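Local coordinates for cysteine protease (Xylella fastidiosa, PDB 3OIS), which binds uridine-5'-diphosphate and probably hydrolyses peptide bonds as a cysteine protease of the papain family, at residues A[53-63]-A[192-203]; A[142-150]-A[162-170]. All coordinates share one frame; numbering follows the deposited sequence. Where two conformers were deposited one is given.

How the interactions relate
Interaction 1 and interaction 2 lie on opposite sides of the chain's centre. They are about 36 Å apart, centre to centre, and they do not touch. Along the chain, 142-150 and 162-170 fall inside the loop that interaction 1 closes. Interaction 1 is a surface contact in which helix 191-199 takes up aliphatic side chains from the chain that includes strand 60-62. Interaction 2 is partly buried and joins two mostly loop segments that lead into helix 170-176. Their chemistry differs accordingly. Aliphatic carbons dominate the first, with one weak water link at its margin. The second rests on a tryptophan-proline contact and on two waters that bind mainly backbone groups.

Interaction 1: residues A[53-63]-A[192-203]; sequences VIAALPPKVDL and DHLKACLAVGSP
The carbonyl O of Pro-58 is gripped by two groups. Water 1 donates to Pro-58 O at 2.8 Å, and the hydroxyl of Tyr-244 makes a second hydrogen bond. The same water links weakly to Lys-195, whose ammonium group has its main partner in Asp-246, a salt bridge. The two segments form no direct hydrogen bond. The rest is packing of aliphatic groups, some of it against backbone and carboxylate oxygens and one imidazole. Leu-57 forks over one turn of helix 191-199. Its CG stands opposite the carbonyl carbon (chi1 -60°), and the two methyl groups part from there. Leu-57 CD2 rests on the helix backbone, 3.6 Å from Ala-196 CA. Leu-57 CD1 reaches the side chain of Asp-192, 3.8 Å from Asp-192 OD1. The small side chain of Ala-196 lets this part of the chain come close: its CB lies 3.9 Å from both Val-53 CG1 and Ile-54 CG1. Val-53 also meets Val-200 across the helix end, the two side chains at about a right angle. Ile-54 carries its CD1 over one face of the His-193 ring, towards the rim, a CH-pi contact. Further along, Val-61 sets CG1 3.4 Å from the carbonyl O of Leu-198, while CG2 lies against Ala-199. Leu-63 CD1 fits against the chain just past the helix, 3.5 Å from Gly-201 C. Gly-201, at positive phi (93°), ends the helix in a Schellman motif, with Gly-201 N bonded to Leu-198 O and Ser-202 N to Cys-197 O. Strand 60-62 pairs with strand 233-245. Helix 191-199 lies beside the antiparallel sheet of the papain-like fold, and the chain leading into strand 60-62 runs along that helix.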
loop_
_atom_site.group_PDB
_atom_site.type_symbol
_atom_site.label_atom_id
_atom_site.label_comp_id
_atom_site.label_asym_id
_atom_site.label_seq_id
_atom_site.Cartn_x
_atom_site.Cartn_y
_atom_site.Cartn_z
ATOM N N VAL A 53 15.922 -15.688 13.592
ATOM C CA VAL A 53 14.663 -15.801 12.865
ATOM C C VAL A 53 14.946 -16.208 11.435
ATOM O O VAL A 53 14.370 -17.180 10.928
ATOM C CB VAL A 53 13.947 -14.451 12.923
ATOM C CG1 VAL A 53 12.711 -14.485 12.046
ATOM C CG2 VAL A 53 13.576 -14.145 14.320
ATOM N N ILE A 54 15.891 -15.515 10.813
ATOM C CA ILE A 54 16.318 -15.869 9.430
ATOM C C ILE A 54 16.804 -17.303 9.304
ATOM O O ILE A 54 16.530 -18.026 8.299
ATOM C CB ILE A 54 17.384 -14.867 8.899
ATOM C CG1 ILE A 54 16.745 -13.499 8.588
ATOM C CG2 ILE A 54 18.125 -15.411 7.592
ATOM C CD1 ILE A 54 17.863 -12.373 8.529
ATOM N N ALA A 55 17.530 -17.737 10.323
ATOM C CA ALA A 55 18.055 -19.113 10.316
ATOM C C ALA A 55 16.987 -20.175 10.402
ATOM O O ALA A 55 17.249 -21.313 9.991
ATOM C CB ALA A 55 19.076 -19.327 11.465
ATOM N N ALA A 56 15.818 -19.806 10.938
ATOM C CA ALA A 56 14.765 -20.749 11.234
ATOM C C ALA A 56 13.386 -20.278 10.770
ATOM O O ALA A 56 12.443 -20.190 11.556
ATOM C CB ALA A 56 14.736 -21.070 12.754
ATOM N N LEU A 57 13.275 -20.002 9.471
ATOM C CA LEU A 57 11.996 -19.541 8.903
ATOM C C LEU A 57 11.006 -20.666 8.735
ATOM O O LEU A 57 11.354 -21.751 8.249
ATOM C CB LEU A 57 12.232 -18.867 7.518
ATOM C CG LEU A 57 13.132 -17.664 7.553
ATOM C CD1 LEU A 57 13.673 -17.256 6.163
ATOM C CD2 LEU A 57 12.374 -16.513 8.229
ATOM N N PRO A 58 9.748 -20.427 9.129
ATOM C CA PRO A 58 8.726 -21.439 8.917
ATOM C C PRO A 58 8.387 -21.570 7.443
ATOM O O PRO A 58 8.703 -20.650 6.625
ATOM C CB PRO A 58 7.539 -20.896 9.684
ATOM C CG PRO A 58 7.690 -19.435 9.556
ATOM C CD PRO A 58 9.189 -19.175 9.645
ATOM N N PRO A 59 7.775 -22.714 7.063
ATOM C CA PRO A 59 7.416 -22.861 5.670
ATOM C C PRO A 59 6.262 -21.965 5.212
ATOM O O PRO A 59 6.107 -21.803 4.000
ATOM C CB PRO A 59 7.057 -24.345 5.555
ATOM C CG PRO A 59 6.574 -24.695 6.922
ATOM C CD PRO A 59 7.411 -23.905 7.869
ATOM N N LYS A 60 5.422 -21.498 6.131
ATOM C CA LYS A 60 4.192 -20.792 5.769
ATOM C C LYS A 60 3.834 -19.793 6.884
ATOM O O LYS A 60 3.906 -20.090 8.127
ATOM C CB LYS A 60 3.014 -21.787 5.462
ATOM C CG LYS A 60 1.616 -21.050 5.270
ATOM C CD LYS A 60 0.448 -22.065 5.059
ATOM C CE LYS A 60 -0.859 -21.300 4.738
ATOM N NZ LYS A 60 -0.897 -20.905 3.262
ATOM N N VAL A 61 3.545 -18.556 6.471
ATOM C CA VAL A 61 3.012 -17.533 7.392
ATOM C C VAL A 61 1.730 -16.965 6.839
ATOM O O VAL A 61 1.629 -16.653 5.642
ATOM C CB VAL A 61 4.043 -16.442 7.607
ATOM C CG1 VAL A 61 3.475 -15.250 8.438
ATOM C CG2 VAL A 61 5.313 -16.966 8.237
ATOM N N ASP A 62 0.710 -16.805 7.692
ATOM C CA ASP A 62 -0.547 -16.236 7.190
ATOM C C ASP A 62 -1.086 -15.277 8.200
ATOM O O ASP A 62 -1.817 -15.636 9.160
ATOM C CB ASP A 62 -1.574 -17.301 6.780
ATOM C CG ASP A 62 -2.823 -16.713 6.175
ATOM O OD1 ASP A 62 -2.870 -15.519 5.861
ATOM O OD2 ASP A 62 -3.836 -17.460 6.044
ATOM N N LEU A 63 -0.763 -13.996 7.990
ATOM C CA LEU A 63 -1.176 -12.937 8.945
ATOM C C LEU A 63 -2.514 -12.308 8.540
ATOM O O LEU A 63 -2.858 -11.269 9.042
ATOM C CB LEU A 63 -0.081 -11.804 9.048
ATOM C CG LEU A 63 1.386 -12.265 9.286
ATOM C CD1 LEU A 63 2.256 -11.036 9.628
ATOM C CD2 LEU A 63 1.443 -13.290 10.446
ATOM N N ASP A 192 14.440 -13.965 2.113
ATOM C CA ASP A 192 14.514 -14.396 3.520
ATOM C C ASP A 192 14.253 -13.228 4.482
ATOM O O ASP A 192 13.762 -13.409 5.611
ATOM C CB ASP A 192 15.914 -14.980 3.774
ATOM C CG ASP A 192 16.109 -16.355 3.157
ATOM O OD1 ASP A 192 15.158 -17.056 2.718
ATOM O OD2 ASP A 192 17.271 -16.772 3.209
ATOM N N HIS A 193 14.570 -12.022 4.061
ATOM C CA HIS A 193 14.270 -10.855 4.888
ATOM C C HIS A 193 12.775 -10.543 4.881
ATOM O O HIS A 193 12.233 -10.245 5.917
ATOM C CB HIS A 193 15.034 -9.647 4.442
ATOM C CG HIS A 193 16.466 -9.686 4.846
ATOM N ND1 HIS A 193 17.054 -8.683 5.584
ATOM C CD2 HIS A 193 17.421 -10.630 4.649
ATOM C CE1 HIS A 193 18.313 -8.998 5.819
ATOM N NE2 HIS A 193 18.567 -10.168 5.255
ATOM N N LEU A 194 12.137 -10.654 3.708
ATOM C CA LEU A 194 10.680 -10.502 3.627
ATOM C C LEU A 194 10.006 -11.605 4.444
ATOM O O LEU A 194 9.007 -11.351 5.111
ATOM C CB LEU A 194 10.148 -10.552 2.192
ATOM C CG LEU A 194 10.868 -9.554 1.244
ATOM C CD1 LEU A 194 10.320 -9.697 -0.266
ATOM C CD2 LEU A 194 10.645 -8.147 1.758
ATOM N N LYS A 195 10.548 -12.813 4.370
ATOM C CA LYS A 195 9.894 -13.894 5.143
ATOM C C LYS A 195 10.093 -13.635 6.644
ATOM O O LYS A 195 9.168 -13.858 7.441
ATOM C CB LYS A 195 10.389 -15.294 4.752
ATOM C CG LYS A 195 10.068 -15.834 3.340
ATOM C CD LYS A 195 10.856 -17.182 3.146
ATOM C CE LYS A 195 10.360 -17.875 1.913
ATOM N NZ LYS A 195 11.121 -19.165 1.722
ATOM N N ALA A 196 11.288 -13.202 7.049
ATOM C CA ALA A 196 11.589 -13.013 8.474
ATOM C C ALA A 196 10.693 -11.931 9.050
ATOM O O ALA A 196 10.243 -12.033 10.217
ATOM C CB ALA A 196 12.991 -12.609 8.655
ATOM N N CYS A 197 10.444 -10.886 8.243
ATOM C CA CYS A 197 9.536 -9.813 8.684
ATOM C C CYS A 197 8.143 -10.417 9.022
ATOM O O CYS A 197 7.564 -10.174 10.100
ATOM C CB CYS A 197 9.414 -8.756 7.554
ATOM S SG CYS A 197 8.542 -7.268 8.035
ATOM N N LEU A 198 7.614 -11.196 8.064
ATOM C CA LEU A 198 6.292 -11.784 8.260
ATOM C C LEU A 198 6.308 -12.829 9.414
ATOM O O LEU A 198 5.302 -12.976 10.133
ATOM C CB LEU A 198 5.847 -12.429 6.946
ATOM C CG LEU A 198 5.575 -11.417 5.806
ATOM C CD1 LEU A 198 5.589 -12.231 4.458
ATOM C CD2 LEU A 198 4.255 -10.642 6.045
ATOM N N ALA A 199 7.409 -13.561 9.493
ATOM C CA ALA A 199 7.555 -14.585 10.545
ATOM C C ALA A 199 7.433 -14.092 11.990
ATOM O O ALA A 199 6.995 -14.881 12.904
ATOM C CB ALA A 199 8.835 -15.337 10.375
ATOM N N VAL A 200 7.818 -12.863 12.245
ATOM C CA VAL A 200 7.715 -12.329 13.573
ATOM C C VAL A 200 6.388 -11.609 13.729
ATOM O O VAL A 200 6.140 -10.933 14.738
ATOM C CB VAL A 200 8.906 -11.446 14.000
ATOM C CG1 VAL A 200 10.250 -12.174 13.856
ATOM C CG2 VAL A 200 8.954 -10.134 13.152
ATOM N N GLY A 201 5.555 -11.691 12.687
ATOM C CA GLY A 201 4.194 -11.083 12.761
ATOM C C GLY A 201 4.030 -9.662 12.257
ATOM O O GLY A 201 3.006 -9.007 12.569
ATOM N N SER A 202 4.983 -9.205 11.453
ATOM C CA SER A 202 4.901 -7.850 10.881
ATOM C C SER A 202 4.611 -7.871 9.352
ATOM O O SER A 202 5.359 -8.383 8.591
ATOM C CB SER A 202 6.215 -7.099 11.125
ATOM O OG SER A 202 6.508 -7.018 12.490
ATOM N N PRO A 203 3.496 -7.323 8.933
ATOM C CA PRO A 203 3.252 -7.111 7.492
ATOM C C PRO A 203 4.183 -6.001 6.973
ATOM O O PRO A 203 4.661 -5.164 7.756
ATOM C CB PRO A 203 1.841 -6.536 7.469
ATOM C CG PRO A 203 1.269 -6.966 8.625
ATOM C CD PRO A 203 2.388 -6.748 9.692
HETATM O O HOH W 1 10.631 -20.740 4.635
#

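Interaction 2: residues A[142-150]-A[162-170]; sequences KEWPYGDTP and APASKKPSD
Pro-168 lies over one face of the Trp-144 indole, the two side chains at about a right angle. Pro-168 CA stands over the six-membered ring of Trp-144, 3.4 Å from its centroid and 12° off the normal, a close CH-pi contact. The proline ring extends over the same indole, Pro-168 CG 3.6 Å from Trp-144 NE1. Lys-166 joins in through its aliphatic chain. A bend at chi3 (37°) brings Lys-166 CE to 3.5 Å from Trp-144 CH2. The carbonyl O of Lys-166 lies at the indole edge, near the ring plane. Water 2 also sits in that plane and takes the indole N-H, 3.0 Å from Trp-144 NE1. It faces the backbone oxygens of Pro-163 and Lys-166 as well, with more acceptors around it than it has protons. Pro-168 on one face, Lys-166 and water 2 all help to fix the indole. At the other end of the contact, Gly-147 has no side chain, and the ring of Pro-163 lies against its backbone. Pro-163 CB is 3.8 Å from Gly-147 O. The next residue but one, Thr-149, meets the same ring at about a right angle, with Thr-149 OG1 3.7 Å from Pro-163 CD. Water 3 ties these backbones together. It donates to Gly-147 O and Thr-149 O, and accepts from Ala-164 N at 2.9 Å. The short 3-10 segment 163-165 presents that N-H. Behind this shell, Ser-103 OG holds the carbonyl O of Trp-144, and Arg-112 holds that of Ala-164. Ser-169 is the N-cap of helix 170-176, its OG bonded to Cys-172 N. Two helices border the contact: helix 104-114 touches Pro-163 through Leu-105 and Pro-168 through Tyr-109, and helix 170-176 reaches Trp-144 through Cys-172.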
loop_
_atom_site.group_PDB
_atom_site.type_symbol
_atom_site.label_atom_id
_atom_site.label_comp_id
_atom_site.label_asym_id
_atom_site.label_seq_id
_atom_site.Cartn_x
_atom_site.Cartn_y
_atom_site.Cartn_z
ATOM N N LYS A 142 -14.398 7.465 9.539
ATOM C CA LYS A 142 -15.703 8.114 9.790
ATOM C C LYS A 142 -15.670 9.593 9.878
ATOM O O LYS A 142 -16.649 10.233 9.462
ATOM C CB LYS A 142 -16.453 7.479 10.993
ATOM C CG LYS A 142 -17.135 6.151 10.551
ATOM C CD LYS A 142 -17.645 5.233 11.667
ATOM C CE LYS A 142 -18.365 4.024 11.055
ATOM N NZ LYS A 142 -19.141 3.233 12.079
ATOM N N GLU A 143 -14.576 10.149 10.406
ATOM C CA GLU A 143 -14.375 11.585 10.535
ATOM C C GLU A 143 -13.961 12.239 9.206
ATOM O O GLU A 143 -14.151 13.427 8.997
ATOM C CB GLU A 143 -13.278 11.824 11.579
ATOM C CG GLU A 143 -13.093 13.248 12.040
ATOM C CD GLU A 143 -12.123 13.336 13.217
ATOM O OE1 GLU A 143 -11.490 12.312 13.575
ATOM O OE2 GLU A 143 -12.004 14.445 13.811
ATOM N N TRP A 144 -13.364 11.448 8.295
ATOM C CA TRP A 144 -12.947 11.982 6.965
ATOM C C TRP A 144 -13.171 10.876 5.944
ATOM O O TRP A 144 -12.206 10.092 5.617
ATOM C CB TRP A 144 -11.465 12.494 6.957
ATOM C CG TRP A 144 -11.221 13.413 5.775
ATOM C CD1 TRP A 144 -10.392 13.182 4.690
ATOM C CD2 TRP A 144 -11.844 14.699 5.540
ATOM N NE1 TRP A 144 -10.502 14.210 3.798
ATOM C CE2 TRP A 144 -11.336 15.193 4.308
ATOM C CE3 TRP A 144 -12.775 15.471 6.239
ATOM C CZ2 TRP A 144 -11.766 16.430 3.752
ATOM C CZ3 TRP A 144 -13.148 16.739 5.723
ATOM C CH2 TRP A 144 -12.677 17.184 4.475
ATOM N N PRO A 145 -14.428 10.732 5.521
ATOM C CA PRO A 145 -14.822 9.500 4.836
ATOM C C PRO A 145 -14.307 9.435 3.401
ATOM O O PRO A 145 -13.985 10.453 2.802
ATOM C CB PRO A 145 -16.357 9.524 4.856
ATOM C CG PRO A 145 -16.776 10.876 5.421
ATOM C CD PRO A 145 -15.586 11.515 6.047
ATOM N N TYR A 146 -14.248 8.217 2.881
ATOM C CA TYR A 146 -13.735 7.967 1.533
ATOM C C TYR A 146 -14.722 8.286 0.423
ATOM O O TYR A 146 -15.891 7.990 0.564
ATOM C CB TYR A 146 -13.336 6.478 1.470
ATOM C CG TYR A 146 -12.336 6.207 0.355
ATOM C CD1 TYR A 146 -10.998 6.629 0.488
ATOM C CD2 TYR A 146 -12.751 5.520 -0.802
ATOM C CE1 TYR A 146 -10.066 6.379 -0.577
ATOM C CE2 TYR A 146 -11.892 5.320 -1.906
ATOM C CZ TYR A 146 -10.515 5.732 -1.729
ATOM O OH TYR A 146 -9.627 5.457 -2.747
ATOM N N GLY A 147 -14.268 8.897 -0.680
ATOM C CA GLY A 147 -15.148 9.122 -1.824
ATOM C C GLY A 147 -14.217 9.061 -3.006
ATOM O O GLY A 147 -13.195 9.706 -2.965
ATOM N N ASP A 148 -14.529 8.210 -3.975
ATOM C CA ASP A 148 -13.570 7.932 -5.084
ATOM C C ASP A 148 -13.916 8.701 -6.375
ATOM O O ASP A 148 -13.518 8.247 -7.420
ATOM C CB ASP A 148 -13.473 6.424 -5.361
ATOM C CG ASP A 148 -14.626 5.927 -6.257
ATOM O OD1 ASP A 148 -15.754 6.464 -6.080
ATOM O OD2 ASP A 148 -14.436 5.032 -7.056
ATOM N N THR A 149 -14.657 9.829 -6.286
ATOM C CA THR A 149 -14.864 10.670 -7.483
ATOM C C THR A 149 -13.529 10.873 -8.187
ATOM O O THR A 149 -12.572 11.362 -7.543
ATOM C CB THR A 149 -15.426 12.033 -7.121
ATOM O OG1 THR A 149 -16.702 11.880 -6.465
ATOM C CG2 THR A 149 -15.676 12.833 -8.359
ATOM N N PRO A 150 -13.433 10.507 -9.478
ATOM C CA PRO A 150 -12.113 10.539 -10.132
ATOM C C PRO A 150 -11.807 11.906 -10.748
ATOM O O PRO A 150 -12.714 12.826 -10.810
ATOM C CB PRO A 150 -12.218 9.471 -11.235
ATOM C CG PRO A 150 -13.785 9.493 -11.600
ATOM C CD PRO A 150 -14.454 9.734 -10.250
ATOM N N ALA A 162 -14.761 17.158 -5.345
ATOM C CA ALA A 162 -14.290 15.765 -5.247
ATOM C C ALA A 162 -13.743 15.603 -3.863
ATOM O O ALA A 162 -12.966 16.451 -3.400
ATOM C CB ALA A 162 -13.191 15.455 -6.293
ATOM N N PRO A 163 -14.196 14.545 -3.156
ATOM C CA PRO A 163 -13.698 14.283 -1.827
ATOM C C PRO A 163 -12.173 14.225 -1.765
ATOM O O PRO A 163 -11.609 14.792 -0.804
ATOM C CB PRO A 163 -14.332 12.954 -1.459
ATOM C CG PRO A 163 -15.628 12.925 -2.307
ATOM C CD PRO A 163 -15.271 13.649 -3.564
ATOM N N ALA A 164 -11.497 13.670 -2.802
ATOM C CA ALA A 164 -10.013 13.584 -2.756
ATOM C C ALA A 164 -9.275 14.914 -2.722
ATOM O O ALA A 164 -8.123 14.990 -2.244
ATOM C CB ALA A 164 -9.445 12.674 -3.965
ATOM N N SER A 165 -9.898 15.948 -3.248
ATOM C CA SER A 165 -9.180 17.272 -3.269
ATOM C C SER A 165 -9.574 18.198 -2.118
ATOM O O SER A 165 -9.015 19.296 -1.953
ATOM C CB SER A 165 -9.428 17.952 -4.625
ATOM O OG SER A 165 -10.831 18.226 -4.722
ATOM N N LYS A 166 -10.513 17.753 -1.279
ATOM C CA LYS A 166 -10.911 18.547 -0.100
ATOM C C LYS A 166 -9.926 18.490 1.087
ATOM O O LYS A 166 -9.434 17.403 1.488
ATOM C CB LYS A 166 -12.276 18.009 0.354
ATOM C CG LYS A 166 -13.465 18.403 -0.480
ATOM C CD LYS A 166 -14.711 18.318 0.428
ATOM C CE LYS A 166 -14.312 18.806 1.841
ATOM N NZ LYS A 166 -15.477 19.422 2.603
ATOM N N LYS A 167 -9.618 19.646 1.677
ATOM C CA LYS A 167 -8.708 19.714 2.793
ATOM C C LYS A 167 -9.443 19.166 4.060
ATOM O O LYS A 167 -10.521 19.651 4.375
ATOM C CB LYS A 167 -8.273 21.189 3.066
ATOM C CG LYS A 167 -7.324 21.268 4.245
ATOM C CD LYS A 167 -6.874 22.673 4.550
ATOM C CE LYS A 167 -5.902 22.621 5.722
ATOM N NZ LYS A 167 -5.099 23.859 5.728
ATOM N N PRO A 168 -8.873 18.190 4.749
ATOM C CA PRO A 168 -9.510 17.719 5.993
ATOM C C PRO A 168 -9.603 18.863 7.047
ATOM O O PRO A 168 -8.752 19.782 7.166
ATOM C CB PRO A 168 -8.582 16.636 6.506
ATOM C CG PRO A 168 -7.818 16.110 5.183
ATOM C CD PRO A 168 -7.675 17.367 4.382
ATOM N N SER A 169 -10.670 18.757 7.808
ATOM C CA SER A 169 -10.986 19.768 8.791
ATOM C C SER A 169 -9.930 19.868 9.863
ATOM O O SER A 169 -9.118 18.960 10.139
ATOM C CB SER A 169 -12.325 19.373 9.429
ATOM O OG SER A 169 -12.073 18.445 10.474
ATOM N N ASP A 170 -9.918 21.027 10.525
ATOM C CA ASP A 170 -8.991 21.203 11.622
ATOM C C ASP A 170 -9.146 20.112 12.670
ATOM O O ASP A 170 -8.122 19.664 13.239
ATOM C CB ASP A 170 -9.240 22.558 12.291
ATOM C CG ASP A 170 -8.584 23.676 11.545
ATOM O OD1 ASP A 170 -7.900 23.393 10.513
ATOM O OD2 ASP A 170 -8.770 24.827 12.000
HETATM O O HOH W 2 -9.433 14.744 1.094
HETATM O O HOH W 3 -12.559 11.898 -4.806
#